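Local coordinates for D-isomer specific 2-hydroxyacid dehydrogenase family protein (Aeromonas salmonicida subsp. salmonicida, PDB 3HG7) that probably works as an NAD-dependent oxidoreductase of the D-isomer specific 2-hydroxyacid dehydrogenase family, its physiological substrate not established, at residues A[4-15]-A[29-37]; A[230-240]-A[251-259]. The protein carries 1 engineered substitution. All blocks are in the same frame, centred on the assembly; numbering follows the deposited sequence.

Contact 1: A[4-15]-A[29-37]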
loop_
_atom_site.group_PDB
_atom_site.type_symbol
_atom_site.label_atom_id
_atom_site.label_comp_id
_atom_site.label_asym_id
_atom_site.label_seq_id
_atom_site.Cartn_x
_atom_site.Cartn_y
_atom_site.Cartn_z
ATOM N N SER A 4 -27.456 -1.596 23.247
ATOM C CA SER A 4 -26.810 -2.917 23.606
ATOM C C SER A 4 -25.371 -2.781 24.193
ATOM O O SER A 4 -24.452 -3.440 23.730
ATOM C CB SER A 4 -26.874 -3.864 22.387
ATOM O OG SER A 4 -26.358 -5.161 22.637
ATOM N N GLN A 5 -25.237 -1.945 25.235
ATOM C CA GLN A 5 -23.974 -1.518 25.954
ATOM C C GLN A 5 -22.972 -0.608 25.233
ATOM O O GLN A 5 -22.855 0.562 25.608
ATOM C CB GLN A 5 -23.221 -2.615 26.727
ATOM C CG GLN A 5 -22.374 -2.009 27.892
ATOM C CD GLN A 5 -20.929 -2.537 28.022
ATOM O OE1 GLN A 5 -20.275 -2.374 29.071
ATOM N NE2 GLN A 5 -20.435 -3.168 26.983
ATOM N N ARG A 6 -22.199 -1.141 24.283
ATOM C CA ARG A 6 -21.523 -0.273 23.324
ATOM C C ARG A 6 -22.160 -0.437 21.959
ATOM O O ARG A 6 -22.801 -1.456 21.682
ATOM C CB ARG A 6 -20.020 -0.564 23.216
ATOM C CG ARG A 6 -19.204 -0.098 24.442
ATOM C CD ARG A 6 -17.730 -0.362 24.209
ATOM N NE ARG A 6 -16.905 -0.096 25.398
ATOM C CZ ARG A 6 -16.600 -0.996 26.326
ATOM N NH1 ARG A 6 -15.787 -0.671 27.327
ATOM N NH2 ARG A 6 -17.093 -2.224 26.262
ATOM N N THR A 7 -21.954 0.570 21.117
ATOM C CA THR A 7 -22.443 0.577 19.734
ATOM C C THR A 7 -21.271 0.701 18.769
ATOM O O THR A 7 -20.424 1.560 18.957
ATOM C CB THR A 7 -23.405 1.748 19.529
ATOM O OG1 THR A 7 -24.591 1.532 20.322
ATOM C CG2 THR A 7 -23.839 1.867 18.028
ATOM N N LEU A 8 -21.230 -0.188 17.785
ATOM C CA LEU A 8 -20.274 -0.133 16.681
ATOM C C LEU A 8 -21.053 0.373 15.464
ATOM O O LEU A 8 -22.145 -0.123 15.189
ATOM C CB LEU A 8 -19.751 -1.523 16.358
ATOM C CG LEU A 8 -19.038 -1.721 15.000
ATOM C CD1 LEU A 8 -17.763 -0.860 14.897
ATOM C CD2 LEU A 8 -18.696 -3.191 14.829
ATOM N N LEU A 9 -20.491 1.343 14.749
ATOM C CA LEU A 9 -21.074 1.752 13.463
ATOM C C LEU A 9 -20.151 1.317 12.327
ATOM O O LEU A 9 -18.971 1.632 12.372
ATOM C CB LEU A 9 -21.304 3.270 13.402
ATOM C CG LEU A 9 -21.881 3.815 12.063
ATOM C CD1 LEU A 9 -23.260 3.223 11.784
ATOM C CD2 LEU A 9 -22.014 5.354 12.146
ATOM N N LEU A 10 -20.722 0.650 11.302
ATOM C CA LEU A 10 -19.982 0.199 10.115
ATOM C C LEU A 10 -20.237 1.213 9.008
ATOM O O LEU A 10 -21.388 1.468 8.676
ATOM C CB LEU A 10 -20.502 -1.170 9.660
ATOM C CG LEU A 10 -20.298 -2.287 10.698
ATOM C CD1 LEU A 10 -20.909 -3.548 10.193
ATOM C CD2 LEU A 10 -18.789 -2.486 10.902
ATOM N N LEU A 11 -19.164 1.829 8.525
ATOM C CA LEU A 11 -19.216 2.863 7.494
ATOM C C LEU A 11 -18.135 2.518 6.433
ATOM O O LEU A 11 -17.165 3.291 6.184
ATOM C CB LEU A 11 -18.966 4.215 8.132
ATOM C CG LEU A 11 -18.959 5.488 7.308
ATOM C CD1 LEU A 11 -20.310 5.694 6.656
ATOM C CD2 LEU A 11 -18.646 6.638 8.254
ATOM N N SER A 12 -18.329 1.346 5.817
ATOM C CA SER A 12 -17.403 0.784 4.835
ATOM C C SER A 12 -18.104 0.363 3.534
ATOM O O SER A 12 -19.249 -0.061 3.555
ATOM C CB SER A 12 -16.718 -0.452 5.412
ATOM O OG SER A 12 -15.905 -1.075 4.423
ATOM N N GLN A 13 -17.371 0.419 2.417
ATOM C CA GLN A 13 -17.933 -0.079 1.153
ATOM C C GLN A 13 -18.150 -1.585 1.277
ATOM O O GLN A 13 -18.961 -2.150 0.570
ATOM C CB GLN A 13 -17.039 0.262 -0.037
ATOM C CG GLN A 13 -15.646 -0.318 0.004
ATOM C CD GLN A 13 -14.832 0.117 -1.209
ATOM O OE1 GLN A 13 -14.533 -0.685 -2.083
ATOM N NE2 GLN A 13 -14.509 1.416 -1.281
ATOM N N ASP A 14 -17.459 -2.215 2.239
ATOM C CA ASP A 14 -17.643 -3.631 2.523
ATOM C C ASP A 14 -18.590 -3.941 3.690
ATOM O O ASP A 14 -18.521 -5.031 4.282
ATOM C CB ASP A 14 -16.263 -4.267 2.779
ATOM C CG ASP A 14 -15.389 -4.309 1.534
ATOM O OD1 ASP A 14 -15.909 -4.590 0.418
ATOM O OD2 ASP A 14 -14.169 -4.047 1.664
ATOM N N ASN A 15 -19.467 -2.994 4.027
ATOM C CA ASN A 15 -20.419 -3.161 5.134
ATOM C C ASN A 15 -21.137 -4.513 5.190
ATOM O O ASN A 15 -21.302 -5.083 6.266
ATOM C CB ASN A 15 -21.500 -2.078 5.072
ATOM C CG ASN A 15 -21.108 -0.800 5.801
ATOM O OD1 ASN A 15 -20.086 -0.744 6.478
ATOM N ND2 ASN A 15 -21.932 0.241 5.660
ATOM N N HIS A 29 -22.642 -7.597 24.353
ATOM C CA HIS A 29 -22.738 -6.202 24.758
ATOM C C HIS A 29 -22.274 -5.251 23.640
ATOM O O HIS A 29 -21.723 -4.175 23.915
ATOM C CB HIS A 29 -21.922 -5.930 26.042
ATOM C CG HIS A 29 -21.766 -7.123 26.949
ATOM N ND1 HIS A 29 -22.812 -7.649 27.679
ATOM C CD2 HIS A 29 -20.678 -7.870 27.256
ATOM C CE1 HIS A 29 -22.375 -8.681 28.385
ATOM N NE2 HIS A 29 -21.084 -8.838 28.144
ATOM N N LEU A 30 -22.489 -5.640 22.382
ATOM C CA LEU A 30 -22.136 -4.751 21.272
ATOM C C LEU A 30 -23.262 -4.659 20.259
ATOM O O LEU A 30 -23.562 -5.642 19.601
ATOM C CB LEU A 30 -20.867 -5.219 20.569
ATOM C CG LEU A 30 -20.362 -4.310 19.441
ATOM C CD1 LEU A 30 -19.952 -2.939 19.984
ATOM C CD2 LEU A 30 -19.218 -4.946 18.672
ATOM N N ARG A 31 -23.881 -3.488 20.150
ATOM C CA ARG A 31 -24.895 -3.259 19.096
ATOM C C ARG A 31 -24.155 -2.873 17.809
ATOM O O ARG A 31 -23.351 -1.939 17.824
ATOM C CB ARG A 31 -25.862 -2.147 19.496
ATOM C CG ARG A 31 -26.959 -1.877 18.468
ATOM C CD ARG A 31 -27.946 -0.782 18.901
ATOM N NE ARG A 31 -27.308 0.489 19.261
ATOM C CZ ARG A 31 -27.859 1.690 19.082
ATOM N NH1 ARG A 31 -29.062 1.808 18.511
ATOM N NH2 ARG A 31 -27.203 2.783 19.453
ATOM N N ILE A 32 -24.455 -3.562 16.711
ATOM C CA ILE A 32 -23.779 -3.340 15.430
ATOM C C ILE A 32 -24.728 -2.626 14.487
ATOM O O ILE A 32 -25.805 -3.145 14.157
ATOM C CB ILE A 32 -23.273 -4.658 14.807
ATOM C CG1 ILE A 32 -22.225 -5.286 15.735
ATOM C CG2 ILE A 32 -22.719 -4.420 13.402
ATOM C CD1 ILE A 32 -21.870 -6.732 15.381
ATOM N N LEU A 33 -24.354 -1.413 14.108
ATOM C CA LEU A 33 -25.208 -0.584 13.274
ATOM C C LEU A 33 -24.484 -0.428 11.979
ATOM O O LEU A 33 -23.261 -0.590 11.930
ATOM C CB LEU A 33 -25.434 0.793 13.895
ATOM C CG LEU A 33 -26.169 0.865 15.235
ATOM C CD1 LEU A 33 -26.438 2.340 15.582
ATOM C CD2 LEU A 33 -27.477 0.093 15.166
ATOM N N ARG A 34 -25.241 -0.119 10.929
ATOM C CA ARG A 34 -24.620 -0.035 9.631
ATOM C C ARG A 34 -25.159 1.191 8.902
ATOM O O ARG A 34 -26.368 1.458 8.934
ATOM C CB ARG A 34 -24.941 -1.327 8.873
ATOM C CG ARG A 34 -24.654 -1.327 7.427
ATOM C CD ARG A 34 -24.958 -2.719 6.859
ATOM N NE ARG A 34 -25.016 -2.700 5.418
ATOM C CZ ARG A 34 -25.384 -3.724 4.651
ATOM N NH1 ARG A 34 -25.694 -4.893 5.201
ATOM N NH2 ARG A 34 -25.394 -3.586 3.328
ATOM N N ALA A 35 -24.281 1.926 8.223
ATOM C CA ALA A 35 -24.781 2.989 7.320
ATOM C C ALA A 35 -24.098 2.912 5.977
ATOM O O ALA A 35 -22.894 3.068 5.918
ATOM C CB ALA A 35 -24.582 4.358 7.959
ATOM N N ASP A 36 -24.875 2.668 4.908
ATOM C CA ASP A 36 -24.344 2.488 3.549
ATOM C C ASP A 36 -24.173 3.772 2.744
ATOM O O ASP A 36 -23.608 3.741 1.642
ATOM C CB ASP A 36 -25.202 1.486 2.746
ATOM C CG ASP A 36 -24.863 0.014 3.055
ATOM O OD1 ASP A 36 -24.215 -0.291 4.080
ATOM O OD2 ASP A 36 -25.269 -0.858 2.259
ATOM N N ASN A 37 -24.670 4.889 3.291
ATOM C CA ASN A 37 -24.380 6.205 2.748
ATOM C C ASN A 37 -24.158 7.240 3.846
ATOM O O ASN A 37 -24.296 6.930 5.038
ATOM C CB ASN A 37 -25.493 6.648 1.772
ATOM C CG ASN A 37 -26.846 6.836 2.468
ATOM O OD1 ASN A 37 -26.947 6.849 3.709
ATOM N ND2 ASN A 37 -27.910 6.972 1.665
HETATM O O HOH W 1 -18.944 -3.423 24.358
HETATM O O HOH W 2 -21.160 1.559 2.494
#

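Contact 2: A[230-240]-A[251-259]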
loop_
_atom_site.group_PDB
_atom_site.type_symbol
_atom_site.label_atom_id
_atom_site.label_comp_id
_atom_site.label_asym_id
_atom_site.label_seq_id
_atom_site.Cartn_x
_atom_site.Cartn_y
_atom_site.Cartn_z
ATOM N N GLY A 230 4.303 2.389 -2.153
ATOM C CA GLY A 230 4.209 3.068 -0.853
ATOM C C GLY A 230 3.280 4.270 -0.892
ATOM O O GLY A 230 2.078 4.135 -0.680
ATOM N N ARG A 231 3.826 5.456 -1.155
ATOM C CA ARG A 231 2.990 6.650 -1.350
ATOM C C ARG A 231 3.519 7.419 -2.543
ATOM O O ARG A 231 4.719 7.390 -2.810
ATOM C CB ARG A 231 2.978 7.564 -0.107
ATOM C CG ARG A 231 2.862 6.865 1.262
ATOM C CD ARG A 231 1.444 6.342 1.581
ATOM N NE ARG A 231 0.393 7.348 1.409
ATOM C CZ ARG A 231 0.148 8.357 2.249
ATOM N NH1 ARG A 231 0.887 8.533 3.346
ATOM N NH2 ARG A 231 -0.842 9.207 1.989
ATOM N N GLY A 232 2.636 8.126 -3.241
ATOM C CA GLY A 232 3.026 8.913 -4.402
ATOM C C GLY A 232 4.253 9.771 -4.153
ATOM O O GLY A 232 5.032 10.045 -5.068
ATOM N N ASN A 233 4.405 10.175 -2.893
ATOM C CA ASN A 233 5.456 11.076 -2.412
ATOM C C ASN A 233 6.909 10.697 -2.639
ATOM O O ASN A 233 7.791 11.576 -2.626
ATOM C CB ASN A 233 5.259 11.322 -0.913
ATOM C CG ASN A 233 4.407 12.520 -0.644
ATOM O OD1 ASN A 233 4.092 12.833 0.511
ATOM N ND2 ASN A 233 4.023 13.221 -1.714
ATOM N N ALA A 234 7.165 9.400 -2.798
ATOM C CA ALA A 234 8.514 8.898 -2.967
ATOM C C ALA A 234 9.120 9.394 -4.274
ATOM O O ALA A 234 10.347 9.460 -4.421
ATOM C CB ALA A 234 8.525 7.388 -2.912
ATOM N N ILE A 235 8.253 9.773 -5.208
ATOM C CA ILE A 235 8.672 10.047 -6.572
ATOM C C ILE A 235 8.234 11.431 -7.025
ATOM O O ILE A 235 7.063 11.780 -6.931
ATOM C CB ILE A 235 8.105 8.977 -7.569
ATOM C CG1 ILE A 235 8.677 7.588 -7.259
ATOM C CG2 ILE A 235 8.390 9.362 -9.023
ATOM C CD1 ILE A 235 7.932 6.434 -7.930
ATOM N N ASN A 236 9.186 12.216 -7.522
ATOM C CA ASN A 236 8.829 13.417 -8.259
ATOM C C ASN A 236 8.431 12.976 -9.647
ATOM O O ASN A 236 9.263 12.480 -10.417
ATOM C CB ASN A 236 9.968 14.441 -8.313
ATOM C CG ASN A 236 9.654 15.608 -9.242
ATOM O OD1 ASN A 236 9.671 15.462 -10.461
ATOM N ND2 ASN A 236 9.366 16.769 -8.667
ATOM N N GLU A 237 7.155 13.157 -9.958
ATOM C CA GLU A 237 6.570 12.572 -11.158
ATOM C C GLU A 237 7.119 13.191 -12.441
ATOM O O GLU A 237 7.364 12.477 -13.425
ATOM C CB GLU A 237 5.033 12.581 -11.073
ATOM C CG GLU A 237 4.534 11.572 -10.008
ATOM C CD GLU A 237 3.031 11.587 -9.736
ATOM O OE1 GLU A 237 2.290 12.407 -10.334
ATOM O OE2 GLU A 237 2.596 10.753 -8.904
ATOM N N GLY A 238 7.352 14.504 -12.405
ATOM C CA GLY A 238 7.891 15.246 -13.558
ATOM C C GLY A 238 9.231 14.698 -13.999
ATOM O O GLY A 238 9.534 14.594 -15.192
ATOM N N ASP A 239 10.025 14.295 -13.022
ATOM C CA ASP A 239 11.357 13.827 -13.309
ATOM C C ASP A 239 11.457 12.303 -13.551
ATOM O O ASP A 239 12.371 11.840 -14.233
ATOM C CB ASP A 239 12.271 14.333 -12.223
ATOM C CG ASP A 239 12.217 15.866 -12.088
ATOM O OD1 ASP A 239 11.946 16.357 -10.982
ATOM O OD2 ASP A 239 12.426 16.574 -13.094
ATOM N N LEU A 240 10.502 11.544 -13.010
ATOM C CA LEU A 240 10.288 10.138 -13.409
ATOM C C LEU A 240 9.973 10.060 -14.893
ATOM O O LEU A 240 10.506 9.214 -15.600
ATOM C CB LEU A 240 9.135 9.508 -12.616
ATOM C CG LEU A 240 8.540 8.214 -13.214
ATOM C CD1 LEU A 240 9.560 7.092 -13.270
ATOM C CD2 LEU A 240 7.291 7.755 -12.496
ATOM N N MET A 251 11.454 0.816 -17.070
ATOM C CA MET A 251 10.007 0.815 -16.915
ATOM C C MET A 251 9.676 1.299 -15.525
ATOM O O MET A 251 10.502 1.175 -14.609
ATOM C CB MET A 251 9.458 -0.606 -17.109
ATOM C CG MET A 251 9.465 -1.149 -18.565
ATOM S SD MET A 251 7.964 -0.824 -19.534
ATOM C CE MET A 251 6.771 -0.686 -18.199
ATOM N N ALA A 252 8.464 1.830 -15.349
ATOM C CA ALA A 252 7.959 2.130 -14.011
ATOM C C ALA A 252 6.554 1.521 -13.829
ATOM O O ALA A 252 5.747 1.559 -14.753
ATOM C CB ALA A 252 7.901 3.610 -13.795
ATOM N N VAL A 253 6.305 0.937 -12.664
ATOM C CA VAL A 253 4.966 0.415 -12.316
ATOM C C VAL A 253 4.533 1.139 -11.073
ATOM O O VAL A 253 5.131 0.955 -10.009
ATOM C CB VAL A 253 4.997 -1.116 -12.021
ATOM C CG1 VAL A 253 3.572 -1.668 -11.709
ATOM C CG2 VAL A 253 5.611 -1.865 -13.199
ATOM N N LEU A 254 3.474 1.933 -11.193
ATOM C CA LEU A 254 3.071 2.785 -10.092
ATOM C C LEU A 254 1.653 2.487 -9.676
ATOM O O LEU A 254 0.753 2.535 -10.513
ATOM C CB LEU A 254 3.148 4.259 -10.494
ATOM C CG LEU A 254 4.457 4.865 -11.009
ATOM C CD1 LEU A 254 4.297 6.369 -10.976
ATOM C CD2 LEU A 254 5.648 4.421 -10.181
ATOM N N ASP A 255 1.473 2.170 -8.394
ATOM C CA ASP A 255 0.144 1.894 -7.845
ATOM C C ASP A 255 -0.375 3.141 -7.094
ATOM O O ASP A 255 -1.566 3.278 -6.839
ATOM C CB ASP A 255 0.189 0.682 -6.907
ATOM C CG ASP A 255 -1.191 0.223 -6.483
ATOM O OD1 ASP A 255 -2.077 0.099 -7.374
ATOM O OD2 ASP A 255 -1.402 0.052 -5.253
ATOM N N VAL A 256 0.536 4.061 -6.796
ATOM C CA VAL A 256 0.222 5.236 -5.949
ATOM C C VAL A 256 0.767 6.516 -6.566
ATOM O O VAL A 256 1.720 6.489 -7.349
ATOM C CB VAL A 256 0.762 5.069 -4.531
ATOM C CG1 VAL A 256 0.020 3.950 -3.821
ATOM C CG2 VAL A 256 2.302 4.833 -4.541
ATOM N N PHE A 257 0.137 7.641 -6.229
ATOM C CA PHE A 257 0.383 8.870 -6.964
ATOM C C PHE A 257 0.298 10.088 -6.062
ATOM O O PHE A 257 -0.354 10.035 -5.015
ATOM C CB PHE A 257 -0.596 8.970 -8.129
ATOM C CG PHE A 257 -0.485 7.815 -9.079
ATOM C CD1 PHE A 257 0.491 7.822 -10.087
ATOM C CD2 PHE A 257 -1.300 6.690 -8.929
ATOM C CE1 PHE A 257 0.625 6.740 -10.951
ATOM C CE2 PHE A 257 -1.161 5.601 -9.775
ATOM C CZ PHE A 257 -0.204 5.635 -10.795
ATOM N N GLU A 258 0.975 11.159 -6.478
ATOM C CA GLU A 258 0.914 12.462 -5.787
ATOM C C GLU A 258 -0.540 12.946 -5.651
ATOM O O GLU A 258 -0.907 13.556 -4.640
ATOM C CB GLU A 258 1.766 13.499 -6.546
ATOM C CG GLU A 258 2.734 14.311 -5.680
ATOM C CD GLU A 258 4.151 14.379 -6.277
ATOM O OE1 GLU A 258 4.310 14.814 -7.443
ATOM O OE2 GLU A 258 5.106 13.992 -5.567
ATOM N N GLN A 259 -1.355 12.673 -6.674
ATOM C CA GLN A 259 -2.798 12.953 -6.635
ATOM C C GLN A 259 -3.615 11.708 -7.044
ATOM O O GLN A 259 -3.392 11.144 -8.117
ATOM C CB GLN A 259 -3.134 14.138 -7.555
ATOM C CG GLN A 259 -4.634 14.398 -7.793
ATOM C CD GLN A 259 -5.289 15.284 -6.729
ATOM O OE1 GLN A 259 -4.835 16.402 -6.464
ATOM N NE2 GLN A 259 -6.376 14.790 -6.134
HETATM O O HOH W 3 0.175 8.191 -2.450
HETATM O O HOH W 4 -0.148 12.494 -9.061
#

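Contact 1: A[4-15]-A[29-37]
The guanidinium of Arg-31 meets Thr-7 at its edge, while Leu-33 CD1 lies 3.8 Å above the plane over one face. Both NE and NH2 point in plane at a single atom, Thr-7 OG1, with NH2 at 3.0 Å from it; NH2 also has a salt bridge to Glu-47. The Arg-31 chain runs straight out and then bends at its third torsion (chi3 55°), which brings the group back alongside Thr-7. At the far end the Arg-34 guanidinium has backbone carbon C of Asn-15 over one face and the Asp-36 carboxylate at its edge. NE and NH2 of Arg-34 take one carboxylate oxygen each, and NH1 goes on to Glu-19. Asp-36 OD1 is gripped twice: Asn-15 ND2 reaches it at 2.8 Å, nearly straight (171°), from the face opposite Arg-34 NE.

Between these ends run strands 6-11 and 30-34, the two parallel strands of a beta-alpha-beta unit joined through helix 15-24. Arg-6 O, Leu-8 O and Leu-10 O accept from the amides of Arg-31, Leu-33 and Ala-35, and Leu-8 N returns a bond to Arg-31 O at 2.8 Å. On the face carrying Leu-8, Leu-10 and Ile-32, the side chains of Leu-10 and Ile-32 pass at a slant, CD1 of Leu-10 3.8 Å from CG2 of Ile-32; helix 15-24 covers this side with Leu-22. On the other face Thr-7 CG2 packs against Leu-33 CD1 at 3.6 Å. Beyond them, Leu-9 turns its CD1 to within 3.9 Å of Leu-33 CB.

Contact 2: A[230-240]-A[251-259]
Leu-240 and Leu-254 meet tip to tip, CD2 to CD1 at 3.6 Å, where helix 237-245 lies against strand 251-254. These two elements form the second half of a beta-alpha-beta unit in the Rossmann-type NAD binding domain, begun by strand 225-228. The other methyl of each leucine is used as well: Leu-240 CD1 rests on Ala-252 CB, and Leu-254 CD2 touches Ile-235 CD1 at 3.8 Å. All four residues are buried, so this end of the contact is a compact apolar layer between helix and sheet.

The packing stays close where the chain leaves the strand. With CG1 anti to the carbonyl carbon (chi1 -67°), Val-256 has CG2 between its backbone N and carbonyl carbon, and this methyl presses on the Arg-231 to Gly-232 peptide, 3.5 Å from Arg-231 C. Next to it Gly-232 CA comes within 3.4 Å of Phe-257 C. Water 3 bridges Gly-232 N and Phe-257 O.

The outer side, around Glu-258, is looser and more polar. Glu-258 is exposed, and its chain is bent at the second torsion, carrying its carboxylate past that of Glu-237 in the opposite direction, the two planes 27° apart. Their OE1 atoms stand 4.3 Å apart, close enough that each acid might disfavour ionisation of the other. A weak bond from His-210 reaches Glu-258 OE2, while water 4 joins Glu-237 OE1 to Gln-259 N. Glu-237 OE2 sits at the edge of the Phe-257 ring and accepts from Glu-258 N, a 2.9 Å bond, nearly straight at 175°, that arrives from above the carboxylate plane.

In the fold
Contact 1 closes before contact 2 opens along the chain, and the two lie on opposite sides of its centre, their centres 36 Å apart and their nearest atoms about 14 Å apart. They share no strand or helix. Segments 4-15 and 29-37 hold one edge of the five-stranded parallel sheet, with 30-34 outermost; segments 230-240 and 251-259 belong to the seven-stranded parallel sheet of the NAD binding domain, where 251-254 lies between 225-228 and 274-276. Each belongs to a beta-alpha-beta unit, contact 1 pairing its two strands and contact 2 joining helix to strand. Helix 286-301, late in the chain, returns to pack on the face of contact 1 that carries Leu-8 and Leu-30, consistent with the two-domain build of this dehydrogenase family.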